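Local structure of alpha-L-arabinosidase (Xanthomonas axonopodis pv. citri, 6D25) at residues I234-P239 with F259-S264. The protein probably releases alpha-L-arabinofuranosyl side groups from arabinoxylans, including those on internal di-substituted xyloses, as a trimeric family GH51 arabinofuranosidase. Numbering follows the deposited sequence.
Sequences ILKIAP and FMDGLS
Asp261 reaches across to the backbone N of Lys236 in strand 235-238 and continues with its carboxylate the pairing that its backbone begins. With CG anti to its own carbonyl carbon (chi1 -58°), Asp261 OD2 accepts from Lys236 N at 2.8 Å, through the anti lone pair, in a nearly straight bond. A water donates to both OD2 and Ile234 O, tying the carboxylate to the residue just before the strand. Leu235 crosses the aspartate at about a right angle, its CD2 lying 3.6 Å from Asp261 CG, so this methyl lies over the face of the carboxylate and keeps clear of the two bonds to OD2.

Lys236 O accepts both Asp261 N, in the carbonyl plane at 2.8 Å, and Gly262 N, tilted from that plane and longer at 3.2 Å. Regular parallel pairing follows: Ala238 N donates to Gly262 O, and Ser264 N to Ala238 O. Glycine suits its position because its bare CA lets the CD1 methyl of Ile237 rest 4.0 Å from Gly262 CA. On the other face, the small Ala238 CB is met by Met260 CE at 3.7 Å and Leu263 CD1 at 4.1 Å; a bend at chi3 (86°) turns the terminal methyl of Met260 back against it. Phe219 of helix 212-224 and Met253 of helix 246-256 extend this apolar layer.

The strands belong to a right-handed beta-alpha-beta unit, through helix 246-256, of the (beta/alpha)8 barrel of GH51 enzymes. Where the pairing starts, a carboxylate thus substitutes for a backbone acceptor, and its bonds to Lys236 N and the water probably favour the charged form.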
ATOM      1  N   ILE A 234      21.215   6.378  10.157  1.00 19.33           N
ATOM      2  CA  ILE A 234      20.578   5.060   9.942  1.00 18.80           C
ATOM      3  C   ILE A 234      20.749   4.680   8.461  1.00 18.84           C
ATOM      4  O   ILE A 234      20.134   5.290   7.594  1.00 18.97           O
ATOM      5  CB  ILE A 234      19.102   5.091  10.339  1.00 18.31           C
ATOM      6  CG1 ILE A 234      18.924   5.594  11.778  1.00 19.74           C
ATOM      7  CG2 ILE A 234      18.469   3.712  10.162  1.00 18.66           C
ATOM      8  CD1 ILE A 234      17.478   5.770  12.214  1.00 19.86           C
ATOM      9  N   LEU A 235      21.559   3.665   8.183  1.00 18.67           N
ATOM     10  CA  LEU A 235      21.755   3.207   6.809  1.00 18.87           C
ATOM     11  C   LEU A 235      20.593   2.314   6.406  1.00 18.57           C
ATOM     12  O   LEU A 235      20.134   1.499   7.208  1.00 20.28           O
ATOM     13  CB  LEU A 235      23.101   2.460   6.723  1.00 19.56           C
ATOM     14  CG  LEU A 235      24.343   3.303   7.022  1.00 20.16           C
ATOM     15  CD1 LEU A 235      25.551   2.404   7.095  1.00 21.30           C
ATOM     16  CD2 LEU A 235      24.561   4.401   5.999  1.00 20.97           C
ATOM     17  N   LYS A 236      20.167   2.422   5.161  1.00 18.17           N
ATOM     18  CA  LYS A 236      18.986   1.688   4.699  1.00 18.22           C
ATOM     19  C   LYS A 236      19.386   0.592   3.717  1.00 17.68           C
ATOM     20  O   LYS A 236      20.062   0.871   2.723  1.00 17.80           O
ATOM     21  CB  LYS A 236      18.016   2.655   4.022  1.00 19.97           C
ATOM     22  CG  LYS A 236      17.437   3.713   4.969  1.00 22.40           C
ATOM     23  CD  LYS A 236      16.956   4.921   4.220  1.00 24.22           C
ATOM     24  CE  LYS A 236      16.249   5.902   5.113  1.00 26.87           C
ATOM     25  NZ  LYS A 236      15.749   7.055   4.325  1.00 27.27           N
ATOM     26  N   ILE A 237      18.960  -0.610   4.004  1.00 16.74           N
ATOM     27  CA  ILE A 237      19.224  -1.765   3.168  1.00 17.56           C
ATOM     28  C   ILE A 237      17.951  -2.125   2.392  1.00 16.68           C
ATOM     29  O   ILE A 237      16.921  -2.441   2.993  1.00 15.96           O
ATOM     30  CB  ILE A 237      19.678  -2.971   4.004  1.00 18.77           C
ATOM     31  CG1 ILE A 237      20.762  -2.618   5.032  1.00 19.89           C
ATOM     32  CG2 ILE A 237      20.086  -4.132   3.055  1.00 18.59           C
ATOM     33  CD1 ILE A 237      21.915  -1.956   4.474  1.00 20.58           C
ATOM     34  N   ALA A 238      18.032  -2.067   1.073  1.00 16.25           N
ATOM     35  CA  ALA A 238      16.938  -2.428   0.189  1.00 16.36           C
ATOM     36  C   ALA A 238      16.844  -3.945  -0.006  1.00 16.68           C
ATOM     37  O   ALA A 238      17.847  -4.647  -0.036  1.00 15.26           O
ATOM     38  CB  ALA A 238      17.113  -1.725  -1.130  1.00 16.94           C
ATOM     39  N   PRO A 239      15.627  -4.431  -0.212  1.00 17.16           N
ATOM     40  CA  PRO A 239      15.304  -5.850  -0.423  1.00 17.82           C
ATOM     41  C   PRO A 239      15.777  -6.284  -1.824  1.00 17.34           C
ATOM     42  O   PRO A 239      15.374  -5.730  -2.826  1.00 18.37           O
ATOM     43  CB  PRO A 239      13.780  -5.870  -0.240  1.00 18.09           C
ATOM     44  CG  PRO A 239      13.342  -4.553  -0.734  1.00 19.18           C
ATOM     45  CD  PRO A 239      14.407  -3.617  -0.226  1.00 18.19           C
ATOM     46  N   PHE A 259      18.468   5.648  -3.319  1.00 20.91           N
ATOM     47  CA  PHE A 259      17.786   5.684  -2.030  1.00 21.23           C
ATOM     48  C   PHE A 259      18.246   4.575  -1.087  1.00 21.46           C
ATOM     49  O   PHE A 259      17.589   4.365  -0.058  1.00 22.57           O
ATOM     50  CB  PHE A 259      16.276   5.584  -2.226  1.00 21.46           C
ATOM     51  CG  PHE A 259      15.718   6.709  -3.039  1.00 22.63           C
ATOM     52  CD1 PHE A 259      15.687   7.999  -2.507  1.00 23.63           C
ATOM     53  CD2 PHE A 259      15.321   6.509  -4.343  1.00 23.45           C
ATOM     54  CE1 PHE A 259      15.214   9.059  -3.273  1.00 24.92           C
ATOM     55  CE2 PHE A 259      14.809   7.560  -5.089  1.00 25.08           C
ATOM     56  CZ  PHE A 259      14.781   8.841  -4.565  1.00 25.47           C
ATOM     57  N   MET A 260      19.316   3.841  -1.424  1.00 20.28           N
ATOM     58  CA  MET A 260      19.730   2.741  -0.587  1.00 19.43           C
ATOM     59  C   MET A 260      21.216   2.894  -0.248  1.00 18.88           C
ATOM     60  O   MET A 260      21.966   3.457  -1.006  1.00 18.49           O
ATOM     61  CB  MET A 260      19.478   1.401  -1.289  1.00 19.71           C
ATOM     62  CG  MET A 260      20.099   1.303  -2.662  1.00 20.17           C
ATOM     63  SD  MET A 260      19.885  -0.301  -3.452  1.00 20.47           S
ATOM     64  CE  MET A 260      18.283  -0.120  -4.247  1.00 21.70           C
ATOM     65  N   ASP A 261      21.586   2.384   0.915  1.00 17.80           N
ATOM     66  CA  ASP A 261      23.004   2.276   1.346  1.00 18.07           C
ATOM     67  C   ASP A 261      23.519   0.857   1.084  1.00 16.99           C
ATOM     68  O   ASP A 261      24.746   0.627   0.993  1.00 16.50           O
ATOM     69  CB  ASP A 261      23.122   2.687   2.819  1.00 18.38           C
ATOM     70  CG  ASP A 261      22.617   4.101   2.997  1.00 19.43           C
ATOM     71  OD1 ASP A 261      23.283   4.994   2.468  1.00 19.72           O
ATOM     72  OD2 ASP A 261      21.491   4.309   3.582  1.00 20.52           O
ATOM     73  N   GLY A 262      22.595  -0.082   0.939  1.00 15.89           N
ATOM     74  CA  GLY A 262      22.930  -1.473   0.678  1.00 15.57           C
ATOM     75  C   GLY A 262      21.785  -2.176  -0.030  1.00 15.92           C
ATOM     76  O   GLY A 262      20.607  -1.705   0.034  1.00 15.70           O
ATOM     77  N   LEU A 263      22.102  -3.273  -0.705  1.00 15.95           N
ATOM     78  CA  LEU A 263      21.127  -4.118  -1.382  1.00 16.30           C
ATOM     79  C   LEU A 263      21.343  -5.551  -0.883  1.00 17.13           C
ATOM     80  O   LEU A 263      22.446  -6.053  -0.990  1.00 16.57           O
ATOM     81  CB  LEU A 263      21.326  -4.050  -2.891  1.00 16.93           C
ATOM     82  CG  LEU A 263      20.357  -4.917  -3.701  1.00 17.30           C
ATOM     83  CD1 LEU A 263      18.958  -4.361  -3.619  1.00 17.19           C
ATOM     84  CD2 LEU A 263      20.774  -5.002  -5.150  1.00 18.07           C
ATOM     85  N   SER A 264      20.318  -6.189  -0.325  1.00 17.46           N
ATOM     86  CA  SER A 264      20.502  -7.527   0.231  1.00 19.33           C
ATOM     87  C   SER A 264      20.430  -8.588  -0.873  1.00 20.16           C
ATOM     88  O   SER A 264      19.735  -8.427  -1.830  1.00 23.37           O
ATOM     89  CB  SER A 264      19.544  -7.806   1.338  1.00 19.99           C
ATOM     90  OG  SER A 264      18.241  -7.880   0.829  1.00 22.61           O
TER
HETATM   91  O   HOH W   1      20.545   6.405   5.071  1.00 29.44           O